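Local coordinates for type I modular polyketide synthase (Streptomyces albus subsp. albus, PDB 6IYR), which probably transfers a malonyl-type extender unit from coenzyme A to an acyl carrier protein during salinomycin assembly, at residues Ala78-Arg83 / Val448-Val453; Ala194-Met199 / Leu233-Ala238; Ala239-Leu244 / Ser339-Arg344. All coordinates share one frame; numbering follows the deposited sequence.

Interaction 1 encloses the other two along the chain: its segments, 78-83 and 448-453, bracket the sequence in which interactions 2 and 3 follow one another. In space it stands apart, its centre about 31 Å from that of interaction 2 and about 39 Å from that of interaction 3. Interactions 2 and 3 have centres about 10 Å apart and share helix 235-248, the first using its start and the second its next turns; D237 and A342 join them by a hydrogen bond. The pair thus places helix 235-248 between helix 188-208 and the 339-344 loop, whereas interaction 1 brings the C-terminal region back to the N-terminal part of the chain.

Interaction 1: Ala78-Arg83 / Val448-Val453; sequences ALTRSR and VDWDTV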
ATOM      1  N   ALA A  78      -0.014  23.235 -20.255  1.00 55.38           N
ATOM      2  CA  ALA A  78      -0.822  23.386 -21.434  1.00 44.38           C
ATOM      3  C   ALA A  78      -1.577  22.119 -21.741  1.00 49.69           C
ATOM      4  O   ALA A  78      -2.617  22.155 -22.376  1.00 54.68           O
ATOM      5  CB  ALA A  78       0.073  23.737 -22.593  1.00 53.20           C
ATOM      6  N   LEU A  79      -0.999  20.986 -21.387  1.00 46.88           N
ATOM      7  CA  LEU A  79      -1.631  19.716 -21.682  1.00 54.37           C
ATOM      8  C   LEU A  79      -2.812  19.421 -20.763  1.00 48.65           C
ATOM      9  O   LEU A  79      -3.747  18.761 -21.168  1.00 58.07           O
ATOM     10  CB  LEU A  79      -0.607  18.578 -21.662  1.00 46.54           C
ATOM     11  CG  LEU A  79       0.423  18.527 -22.788  1.00 46.92           C
ATOM     12  CD1 LEU A  79       1.571  17.594 -22.467  1.00 43.96           C
ATOM     13  CD2 LEU A  79      -0.217  18.150 -24.108  1.00 46.72           C
ATOM     14  N   THR A  80      -2.749  19.919 -19.534  1.00 57.19           N
ATOM     15  CA  THR A  80      -3.798  19.685 -18.540  1.00 63.78           C
ATOM     16  C   THR A  80      -4.782  20.832 -18.338  1.00 59.37           C
ATOM     17  O   THR A  80      -5.272  21.412 -19.301  1.00 66.26           O
ATOM     18  CB  THR A  80      -3.236  19.225 -17.175  1.00 72.76           C
ATOM     19  OG1 THR A  80      -2.328  20.203 -16.661  1.00 76.82           O
ATOM     20  CG2 THR A  80      -2.527  17.909 -17.307  1.00 80.36           C
ATOM     21  N   ARG A  81      -5.051  21.123 -17.063  1.00 30.00           N
ATOM     22  CA  ARG A  81      -5.990  22.145 -16.581  1.00 30.00           C
ATOM     23  C   ARG A  81      -7.447  21.887 -16.968  1.00 30.00           C
ATOM     24  O   ARG A  81      -8.017  20.839 -16.640  1.00 30.00           O
ATOM     25  CB  ARG A  81      -5.565  23.520 -17.100  1.00 30.00           C
ATOM     26  CG  ARG A  81      -4.235  24.008 -16.547  1.00 30.00           C
ATOM     27  CD  ARG A  81      -3.836  25.396 -17.024  1.00 30.00           C
ATOM     28  NE  ARG A  81      -2.523  25.790 -16.523  1.00 30.00           N
ATOM     29  CZ  ARG A  81      -1.890  26.898 -16.882  1.00 30.00           C
ATOM     30  NH1 ARG A  81      -2.452  27.735 -17.745  1.00 30.00           N
ATOM     31  NH2 ARG A  81      -0.696  27.178 -16.375  1.00 30.00           N
ATOM     32  N   SER A  82      -8.041  22.842 -17.669  1.00 30.00           N
ATOM     33  CA  SER A  82      -9.444  22.751 -18.049  1.00 30.00           C
ATOM     34  C   SER A  82      -9.794  21.545 -18.912  1.00 30.00           C
ATOM     35  O   SER A  82     -10.871  20.973 -18.748  1.00 30.00           O
ATOM     36  CB  SER A  82      -9.862  24.027 -18.783  1.00 30.00           C
ATOM     37  OG  SER A  82      -9.178  24.153 -20.017  1.00 30.00           O
ATOM     38  N   ARG A  83      -8.908  21.147 -19.820  1.00 30.00           N
ATOM     39  CA  ARG A  83      -9.243  20.036 -20.706  1.00 30.00           C
ATOM     40  C   ARG A  83      -9.559  18.758 -19.942  1.00 30.00           C
ATOM     41  O   ARG A  83      -8.799  18.322 -19.072  1.00 30.00           O
ATOM     42  CB  ARG A  83      -8.100  19.782 -21.688  1.00 30.00           C
ATOM     43  CG  ARG A  83      -7.873  20.910 -22.683  1.00 30.00           C
ATOM     44  CD  ARG A  83      -6.768  20.638 -23.690  1.00 30.00           C
ATOM     45  NE  ARG A  83      -6.543  21.775 -24.576  1.00 30.00           N
ATOM     46  CZ  ARG A  83      -5.563  21.843 -25.466  1.00 30.00           C
ATOM     47  NH1 ARG A  83      -4.712  20.834 -25.597  1.00 30.00           N
ATOM     48  NH2 ARG A  83      -5.432  22.920 -26.232  1.00 30.00           N
ATOM     49  N   VAL A 448      -6.056  11.887 -10.353  1.00 42.69           N
ATOM     50  CA  VAL A 448      -4.899  12.657  -9.981  1.00 38.89           C
ATOM     51  C   VAL A 448      -5.118  14.109 -10.426  1.00 37.57           C
ATOM     52  O   VAL A 448      -5.646  14.365 -11.504  1.00 40.64           O
ATOM     53  CB  VAL A 448      -3.643  12.065 -10.662  1.00 41.40           C
ATOM     54  CG1 VAL A 448      -2.398  12.902 -10.362  1.00 39.86           C
ATOM     55  CG2 VAL A 448      -3.463  10.618 -10.230  1.00 42.99           C
ATOM     56  N   ASP A 449      -4.656  15.034  -9.612  1.00 37.91           N
ATOM     57  CA  ASP A 449      -4.646  16.436  -9.955  1.00 41.54           C
ATOM     58  C   ASP A 449      -3.235  16.898 -10.258  1.00 34.45           C
ATOM     59  O   ASP A 449      -2.410  17.097  -9.359  1.00 40.25           O
ATOM     60  CB  ASP A 449      -5.202  17.249  -8.793  1.00 39.60           C
ATOM     61  CG  ASP A 449      -5.276  18.745  -9.114  1.00 52.84           C
ATOM     62  OD1 ASP A 449      -4.982  19.153 -10.253  1.00 46.32           O
ATOM     63  OD2 ASP A 449      -5.567  19.529  -8.206  1.00 50.09           O
ATOM     64  N   TRP A 450      -2.922  17.028 -11.540  1.00 35.21           N
ATOM     65  CA  TRP A 450      -1.533  17.239 -11.948  1.00 31.88           C
ATOM     66  C   TRP A 450      -0.932  18.562 -11.525  1.00 37.40           C
ATOM     67  O   TRP A 450       0.282  18.650 -11.355  1.00 40.40           O
ATOM     68  CB  TRP A 450      -1.386  17.005 -13.435  1.00 31.35           C
ATOM     69  CG  TRP A 450      -1.557  15.553 -13.739  1.00 33.70           C
ATOM     70  CD1 TRP A 450      -2.600  14.975 -14.355  1.00 35.35           C
ATOM     71  CD2 TRP A 450      -0.642  14.501 -13.414  1.00 34.16           C
ATOM     72  NE1 TRP A 450      -2.411  13.618 -14.437  1.00 39.15           N
ATOM     73  CE2 TRP A 450      -1.193  13.307 -13.898  1.00 36.96           C
ATOM     74  CE3 TRP A 450       0.599  14.455 -12.766  1.00 35.07           C
ATOM     75  CZ2 TRP A 450      -0.548  12.072 -13.760  1.00 33.53           C
ATOM     76  CZ3 TRP A 450       1.257  13.254 -12.684  1.00 31.40           C
ATOM     77  CH2 TRP A 450       0.669  12.069 -13.151  1.00 31.80           C
ATOM     78  N   ASP A 451      -1.786  19.538 -11.210  1.00 40.78           N
ATOM     79  CA  ASP A 451      -1.356  20.792 -10.600  1.00 39.37           C
ATOM     80  C   ASP A 451      -0.581  20.604  -9.290  1.00 52.96           C
ATOM     81  O   ASP A 451       0.203  21.478  -8.903  1.00 41.37           O
ATOM     82  CB  ASP A 451      -2.570  21.701 -10.353  1.00 49.08           C
ATOM     83  CG  ASP A 451      -3.191  22.230 -11.658  1.00 55.74           C
ATOM     84  OD1 ASP A 451      -2.497  22.217 -12.692  1.00 50.19           O
ATOM     85  OD2 ASP A 451      -4.372  22.642 -11.655  1.00 52.40           O
ATOM     86  N   THR A 452      -0.776  19.473  -8.604  1.00 38.71           N
ATOM     87  CA  THR A 452      -0.223  19.331  -7.269  1.00 39.99           C
ATOM     88  C   THR A 452       1.217  18.869  -7.329  1.00 40.89           C
ATOM     89  O   THR A 452       1.910  18.832  -6.313  1.00 43.90           O
ATOM     90  CB  THR A 452      -1.085  18.376  -6.402  1.00 39.53           C
ATOM     91  OG1 THR A 452      -1.173  17.077  -7.016  1.00 39.06           O
ATOM     92  CG2 THR A 452      -2.490  18.952  -6.269  1.00 39.30           C
ATOM     93  N   VAL A 453       1.655  18.501  -8.527  1.00 39.60           N
ATOM     94  CA  VAL A 453       3.023  18.091  -8.749  1.00 40.37           C
ATOM     95  C   VAL A 453       3.817  19.231  -9.363  1.00 51.84           C
ATOM     96  O   VAL A 453       3.611  19.600 -10.504  1.00 42.74           O
ATOM     97  CB  VAL A 453       3.101  16.926  -9.740  1.00 42.83           C
ATOM     98  CG1 VAL A 453       4.560  16.690 -10.138  1.00 42.18           C
ATOM     99  CG2 VAL A 453       2.453  15.696  -9.135  1.00 43.34           C
TER
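T80 meets W450 through a single methyl group, in a small surface contact that packs a helix-ending turn on the short 3-10 turn at 450-452. T80 is the first residue past helix 72-79 and begins a type II' beta turn to R83. On the 448-453 side, V448 comes first. Its CG1 lies 3.7 Å above the plane of the W450 indole, over the centre of the ring, so V448 covers one face of the indole. D449 organises the 3-10 turn from its carbonyl oxygen, which takes two bonds from T452: OG1 of T452 is 2.6 Å from O of D449, with a C=O...donor angle of 162°, and the amide N of T452 binds the same oxygen. The carboxylate OD1 of D449 receives a weak bond from N of D451. W450 then presents its base to T80: CG2 of T80 is 4.1 Å from CB of W450 and reaches CD1 obliquely at 4.2 Å, the two side chains crossing at about a right angle. With CG beside its backbone N (chi1 -70°), the indole swings from T80 toward V448. D451 adds a looser approach, its OD1 standing 4.5 Å from OG1 of T80. The same OD1 is 5.2 Å from NE of R81, too far for a salt bridge, though a weak electrostatic attraction is possible. V453 closes the turn through N to O of W450. Around the contact, T80 and W450 both touch T44 on strand 41-47, while the indole packs on L435 and L438 of helix 431-443 and meets W442 edge-to-face.

Interaction 2: Ala194-Met199 / Leu233-Ala238; sequences ALWAVM and LSLGDA
The indole of W196 fills the gap between helix 188-208 and the first turn of helix 235-248, pressing on L235 and A238. The tight part is mainly apolar, with no hydrogen bond across it. CD2 of L235 sits 3.5 Å from CH2 of W196 and equally close to CZ2, meeting the benzene half of the ring at a slant. A238 covers the neighbouring region: its CB is 3.8 Å from CZ2 of W196, and its carbonyl group lies over one face of the indole, the carbon 3.7 Å above the plane and offset toward the rim, so backbone as well as methyl group lies against the ring. W196 reaches across because CG extends directly away from its own backbone N (chi1 172°). The leucine has a less relaxed conformation, with chi1 at -131°, well removed from a staggered value, as it delivers CD2 to the ring.

The other side of this turn is partly exposed and polar. S234 is the N-cap of helix 235-248: its OG accepts from N of D237 at 3.1 Å with an N-H...O angle of 162°. D237 itself faces away from W196, and its OD2 instead receives the amide of A342 in the 339-344 loop.

NE1 of W196 makes a weak hydrogen bond to the carbonyl of I224, near the GxSxG sequence that is consistent with the nucleophile elbow of acyltransferases. Helix 222-230 packs on W196 and A238 through A225 and A228, and helix 151-164 flanks the contact, C160 touching W196 while R156 and A163 touch L235.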
ATOM      1  N   ALA A 194       7.395   2.125  12.466  1.00 25.78           N
ATOM      2  CA  ALA A 194       8.065   2.798  11.347  1.00 23.77           C
ATOM      3  C   ALA A 194       7.230   2.609  10.071  1.00 24.06           C
ATOM      4  O   ALA A 194       6.915   3.560   9.320  1.00 24.40           O
ATOM      5  CB  ALA A 194       9.453   2.205  11.195  1.00 28.60           C
ATOM      6  N   LEU A 195       6.772   1.385   9.865  1.00 23.45           N
ATOM      7  CA  LEU A 195       5.932   1.113   8.709  1.00 22.60           C
ATOM      8  C   LEU A 195       4.588   1.831   8.819  1.00 26.87           C
ATOM      9  O   LEU A 195       4.057   2.300   7.846  1.00 22.13           O
ATOM     10  CB  LEU A 195       5.689  -0.370   8.512  1.00 23.28           C
ATOM     11  CG  LEU A 195       6.816  -1.152   7.813  1.00 31.50           C
ATOM     12  CD1 LEU A 195       6.503  -2.663   7.805  1.00 30.85           C
ATOM     13  CD2 LEU A 195       6.976  -0.620   6.393  1.00 35.38           C
ATOM     14  N   TRP A 196       4.003   1.813  10.001  1.00 23.64           N
ATOM     15  CA  TRP A 196       2.789   2.553  10.257  1.00 22.58           C
ATOM     16  C   TRP A 196       2.940   4.014   9.757  1.00 21.67           C
ATOM     17  O   TRP A 196       2.070   4.520   9.050  1.00 21.27           O
ATOM     18  CB  TRP A 196       2.482   2.528  11.767  1.00 24.27           C
ATOM     19  CG  TRP A 196       1.340   3.443  12.122  1.00 20.77           C
ATOM     20  CD1 TRP A 196       0.033   3.221  11.902  1.00 21.82           C
ATOM     21  CD2 TRP A 196       1.445   4.722  12.696  1.00 23.89           C
ATOM     22  NE1 TRP A 196      -0.702   4.278  12.329  1.00 26.10           N
ATOM     23  CE2 TRP A 196       0.146   5.237  12.798  1.00 22.17           C
ATOM     24  CE3 TRP A 196       2.516   5.536  13.051  1.00 24.12           C
ATOM     25  CZ2 TRP A 196      -0.115   6.503  13.293  1.00 28.16           C
ATOM     26  CZ3 TRP A 196       2.247   6.763  13.600  1.00 27.37           C
ATOM     27  CH2 TRP A 196       0.952   7.257  13.667  1.00 25.32           C
ATOM     28  N   ALA A 197       3.991   4.679  10.204  1.00 22.38           N
ATOM     29  CA  ALA A 197       4.214   6.082   9.923  1.00 25.04           C
ATOM     30  C   ALA A 197       4.434   6.347   8.450  1.00 28.29           C
ATOM     31  O   ALA A 197       3.864   7.299   7.894  1.00 24.84           O
ATOM     32  CB  ALA A 197       5.412   6.577  10.711  1.00 22.82           C
ATOM     33  N   VAL A 198       5.123   5.425   7.789  1.00 25.04           N
ATOM     34  CA  VAL A 198       5.310   5.515   6.341  1.00 25.51           C
ATOM     35  C   VAL A 198       3.997   5.399   5.610  1.00 30.08           C
ATOM     36  O   VAL A 198       3.696   6.213   4.745  1.00 26.65           O
ATOM     37  CB  VAL A 198       6.310   4.467   5.823  1.00 25.42           C
ATOM     38  CG1 VAL A 198       6.312   4.370   4.295  1.00 25.83           C
ATOM     39  CG2 VAL A 198       7.687   4.766   6.359  1.00 26.17           C
ATOM     40  N   MET A 199       3.200   4.404   5.955  1.00 24.93           N
ATOM     41  CA  MET A 199       1.936   4.204   5.263  1.00 21.80           C
ATOM     42  C   MET A 199       0.940   5.356   5.497  1.00 28.42           C
ATOM     43  O   MET A 199       0.249   5.823   4.552  1.00 27.92           O
ATOM     44  CB  MET A 199       1.314   2.879   5.659  1.00 26.03           C
ATOM     45  CG  MET A 199       2.114   1.631   5.261  1.00 29.79           C
ATOM     46  SD  MET A 199       1.140   0.125   5.538  1.00 27.82           S
ATOM     47  CE  MET A 199       1.314   0.055   7.322  1.00 27.96           C
ATOM     48  N   LEU A 233      -9.278   6.767  14.463  1.00 27.99           N
ATOM     49  CA  LEU A 233      -8.423   7.113  15.597  1.00 30.49           C
ATOM     50  C   LEU A 233      -7.694   8.385  15.274  1.00 34.94           C
ATOM     51  O   LEU A 233      -7.342   8.610  14.103  1.00 29.66           O
ATOM     52  CB  LEU A 233      -7.362   6.027  15.863  1.00 34.38           C
ATOM     53  CG  LEU A 233      -7.866   4.632  16.278  1.00 39.01           C
ATOM     54  CD1 LEU A 233      -6.735   3.597  16.245  1.00 34.03           C
ATOM     55  CD2 LEU A 233      -8.462   4.707  17.668  1.00 38.76           C
ATOM     56  N   SER A 234      -7.396   9.158  16.322  1.00 30.16           N
ATOM     57  CA  SER A 234      -6.500  10.276  16.203  1.00 34.86           C
ATOM     58  C   SER A 234      -5.151   9.712  15.901  1.00 32.41           C
ATOM     59  O   SER A 234      -4.864   8.557  16.240  1.00 28.78           O
ATOM     60  CB  SER A 234      -6.419  11.092  17.505  1.00 34.61           C
ATOM     61  OG  SER A 234      -5.929  10.319  18.604  1.00 33.45           O
ATOM     62  N   LEU A 235      -4.262  10.586  15.464  1.00 28.57           N
ATOM     63  CA  LEU A 235      -2.912  10.166  15.137  1.00 37.57           C
ATOM     64  C   LEU A 235      -2.228   9.682  16.403  1.00 37.11           C
ATOM     65  O   LEU A 235      -1.480   8.724  16.372  1.00 28.48           O
ATOM     66  CB  LEU A 235      -2.117  11.334  14.583  1.00 33.93           C
ATOM     67  CG  LEU A 235      -1.306  11.198  13.300  1.00 42.95           C
ATOM     68  CD1 LEU A 235       0.070  11.812  13.438  1.00 40.74           C
ATOM     69  CD2 LEU A 235      -1.247   9.814  12.712  1.00 40.42           C
ATOM     70  N   GLY A 236      -2.437  10.401  17.500  1.00 32.53           N
ATOM     71  CA  GLY A 236      -1.873  10.013  18.794  1.00 32.13           C
ATOM     72  C   GLY A 236      -2.285   8.608  19.243  1.00 30.86           C
ATOM     73  O   GLY A 236      -1.478   7.852  19.791  1.00 28.15           O
ATOM     74  N   ASP A 237      -3.576   8.338  19.146  1.00 28.00           N
ATOM     75  CA  ASP A 237      -4.123   7.038  19.489  1.00 31.27           C
ATOM     76  C   ASP A 237      -3.664   5.934  18.535  1.00 30.37           C
ATOM     77  O   ASP A 237      -3.383   4.838  18.986  1.00 26.10           O
ATOM     78  CB  ASP A 237      -5.640   7.071  19.557  1.00 31.36           C
ATOM     79  CG  ASP A 237      -6.158   7.661  20.909  1.00 36.73           C
ATOM     80  OD1 ASP A 237      -5.354   7.839  21.850  1.00 28.28           O
ATOM     81  OD2 ASP A 237      -7.384   7.800  21.047  1.00 36.92           O
ATOM     82  N   ALA A 238      -3.637   6.201  17.233  1.00 24.66           N
ATOM     83  CA  ALA A 238      -3.161   5.202  16.286  1.00 25.16           C
ATOM     84  C   ALA A 238      -1.682   4.882  16.530  1.00 22.61           C
ATOM     85  O   ALA A 238      -1.309   3.733  16.554  1.00 27.24           O
ATOM     86  CB  ALA A 238      -3.434   5.638  14.850  1.00 25.21           C
TER

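Interaction 3: Ala239-Leu244 / Ser339-Arg344; sequences AKVSAL and SGIAPR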
ATOM      1  N   ALA A 239      -0.898   5.874  16.927  1.00 23.69           N
ATOM      2  CA  ALA A 239       0.492   5.657  17.216  1.00 26.95           C
ATOM      3  C   ALA A 239       0.658   4.820  18.466  1.00 28.47           C
ATOM      4  O   ALA A 239       1.610   4.062  18.604  1.00 28.27           O
ATOM      5  CB  ALA A 239       1.199   6.986  17.408  1.00 30.89           C
ATOM      6  N   LYS A 240      -0.135   5.120  19.479  1.00 27.12           N
ATOM      7  CA  LYS A 240      -0.109   4.321  20.661  1.00 28.78           C
ATOM      8  C   LYS A 240      -0.441   2.834  20.330  1.00 26.53           C
ATOM      9  O   LYS A 240       0.294   1.945  20.718  1.00 28.01           O
ATOM     10  CB  LYS A 240      -1.076   4.905  21.681  1.00 32.88           C
ATOM     11  CG  LYS A 240      -1.141   4.174  22.997  1.00 34.10           C
ATOM     12  CD  LYS A 240      -2.243   4.825  23.848  1.00 41.57           C
ATOM     13  CE  LYS A 240      -2.107   4.499  25.319  1.00 50.01           C
ATOM     14  NZ  LYS A 240      -2.866   5.460  26.161  1.00 54.48           N
ATOM     15  N   VAL A 241      -1.524   2.578  19.611  1.00 22.27           N
ATOM     16  CA  VAL A 241      -1.864   1.193  19.230  1.00 26.65           C
ATOM     17  C   VAL A 241      -0.713   0.544  18.478  1.00 30.00           C
ATOM     18  O   VAL A 241      -0.286  -0.555  18.842  1.00 26.31           O
ATOM     19  CB  VAL A 241      -3.139   1.112  18.391  1.00 26.97           C
ATOM     20  CG1 VAL A 241      -3.426  -0.319  17.943  1.00 31.90           C
ATOM     21  CG2 VAL A 241      -4.335   1.612  19.199  1.00 28.08           C
ATOM     22  N   SER A 242      -0.057   1.315  17.604  1.00 26.87           N
ATOM     23  CA  SER A 242       0.981   0.749  16.763  1.00 22.84           C
ATOM     24  C   SER A 242       2.175   0.354  17.608  1.00 22.03           C
ATOM     25  O   SER A 242       2.658  -0.770  17.516  1.00 25.33           O
ATOM     26  CB  SER A 242       1.418   1.728  15.663  1.00 24.53           C
ATOM     27  OG  SER A 242       2.513   1.162  14.946  1.00 28.87           O
ATOM     28  N   ALA A 243       2.603   1.272  18.461  1.00 19.01           N
ATOM     29  CA  ALA A 243       3.813   1.117  19.201  1.00 23.68           C
ATOM     30  C   ALA A 243       3.642   0.102  20.323  1.00 26.93           C
ATOM     31  O   ALA A 243       4.556  -0.663  20.632  1.00 23.58           O
ATOM     32  CB  ALA A 243       4.231   2.446  19.768  1.00 25.62           C
ATOM     33  N   LEU A 244       2.500   0.149  20.985  1.00 22.88           N
ATOM     34  CA  LEU A 244       2.321  -0.637  22.213  1.00 26.11           C
ATOM     35  C   LEU A 244       1.891  -2.069  21.860  1.00 22.51           C
ATOM     36  O   LEU A 244       2.279  -3.048  22.501  1.00 26.95           O
ATOM     37  CB  LEU A 244       1.283   0.053  23.115  1.00 26.90           C
ATOM     38  CG  LEU A 244       1.824   0.962  24.217  1.00 33.39           C
ATOM     39  CD1 LEU A 244       3.163   1.620  23.968  1.00 34.56           C
ATOM     40  CD2 LEU A 244       0.815   1.939  24.784  1.00 35.06           C
ATOM     41  N   SER A 339      -6.299   0.480  26.887  1.00 35.30           N
ATOM     42  CA  SER A 339      -7.609   0.758  27.474  1.00 39.54           C
ATOM     43  C   SER A 339      -8.020   2.224  27.284  1.00 48.32           C
ATOM     44  O   SER A 339      -9.204   2.537  27.317  1.00 41.91           O
ATOM     45  CB  SER A 339      -7.615   0.435  28.964  1.00 34.54           C
ATOM     46  OG  SER A 339      -6.710   1.302  29.621  1.00 40.02           O
ATOM     47  N   GLY A 340      -7.047   3.115  27.127  1.00 48.37           N
ATOM     48  CA  GLY A 340      -7.332   4.545  27.133  1.00 46.57           C
ATOM     49  C   GLY A 340      -7.649   5.187  25.794  1.00 51.79           C
ATOM     50  O   GLY A 340      -7.990   6.354  25.752  1.00 41.03           O
ATOM     51  N   ILE A 341      -7.534   4.469  24.681  1.00 37.94           N
ATOM     52  CA  ILE A 341      -7.769   5.129  23.401  1.00 43.48           C
ATOM     53  C   ILE A 341      -9.241   5.525  23.275  1.00 36.01           C
ATOM     54  O   ILE A 341     -10.102   4.897  23.880  1.00 32.76           O
ATOM     55  CB  ILE A 341      -7.330   4.253  22.194  1.00 34.53           C
ATOM     56  CG1 ILE A 341      -8.070   2.917  22.181  1.00 38.96           C
ATOM     57  CG2 ILE A 341      -5.837   3.980  22.268  1.00 35.68           C
ATOM     58  CD1 ILE A 341      -7.724   2.041  20.974  1.00 34.34           C
ATOM     59  N   ALA A 342      -9.524   6.447  22.361  1.00 37.22           N
ATOM     60  CA  ALA A 342     -10.872   6.942  22.119  1.00 34.60           C
ATOM     61  C   ALA A 342     -11.220   6.884  20.638  1.00 31.85           C
ATOM     62  O   ALA A 342     -11.117   7.882  19.924  1.00 35.22           O
ATOM     63  CB  ALA A 342     -11.007   8.382  22.627  1.00 38.73           C
ATOM     64  N   PRO A 343     -11.721   5.734  20.179  1.00 31.83           N
ATOM     65  CA  PRO A 343     -12.028   5.683  18.782  1.00 28.77           C
ATOM     66  C   PRO A 343     -13.243   6.539  18.480  1.00 34.89           C
ATOM     67  O   PRO A 343     -14.083   6.726  19.330  1.00 33.65           O
ATOM     68  CB  PRO A 343     -12.345   4.205  18.538  1.00 33.98           C
ATOM     69  CG  PRO A 343     -12.646   3.641  19.857  1.00 34.61           C
ATOM     70  CD  PRO A 343     -11.841   4.421  20.826  1.00 34.39           C
ATOM     71  N   ARG A 344     -13.426   6.901  17.232  1.00 36.47           N
ATOM     72  CA  ARG A 344     -14.492   7.800  16.903  1.00 33.63           C
ATOM     73  C   ARG A 344     -14.882   7.542  15.485  1.00 36.18           C
ATOM     74  O   ARG A 344     -14.395   6.589  14.882  1.00 31.54           O
ATOM     75  CB  ARG A 344     -14.023   9.223  17.113  1.00 40.28           C
ATOM     76  CG  ARG A 344     -13.009   9.669  16.092  1.00 44.24           C
ATOM     77  CD  ARG A 344     -11.732  10.096  16.754  1.00 54.03           C
ATOM     78  NE  ARG A 344     -10.869  10.790  15.804  1.00 65.82           N
ATOM     79  CZ  ARG A 344     -10.018  11.755  16.141  1.00 55.27           C
ATOM     80  NH1 ARG A 344      -9.261  12.335  15.219  1.00 55.87           N
ATOM     81  NH2 ARG A 344      -9.871  12.093  17.412  1.00 61.44           N
TER
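I341 rests on two successive residues of helix 235-248, K240 and V241, and the cross-contact is entirely hydrophobic. Its two methyl ends divide the work. CD1, at the end of the longer branch, reaches CG2 of V241 at 3.8 Å, the two side chains crossing at about a right angle. The shorter branch, CG2, lies between both helix residues, 4.0 Å from CD of K240 and 4.2 Å from CG2 of V241. The torsion of I341 permits this double reach: with CG1 held between the backbone N and the carbonyl carbon (chi1 59°), CD1 runs toward V241 while CG2 stays within touch of both K240 and V241. V241 also touches I224 of helix 222-230.

K240 contributes through its aliphatic chain. It leaves the helix with CG opposite its backbone N (chi1 -179°) and stays extended, so that CD passes the isoleucine methyl while the amine travels on toward G340. No hydrogen bond or salt bridge joins the two segments.

The helix is held by its own backbone bonds, whereas the loop is tied to neighbouring parts of the chain. The helix continues through N of A243 to O of A239 at 3.0 Å and N of L244 to O of K240 at 2.9 Å. The 339-344 loop has no regular structure but is tied to the region before the helix start, NE of R344 donating to the carbonyl of G231.

This is a loop-on-helix contact in the larger acyltransferase subdomain, whose alpha/beta hydrolase-like core carries the parallel sheet. Helix 235-248 precedes, and the loop follows, strands 257-261 to 313-316, consistent with the ferredoxin-like small subdomain inserted between them; I341 brings together the chain on both sides of that insertion.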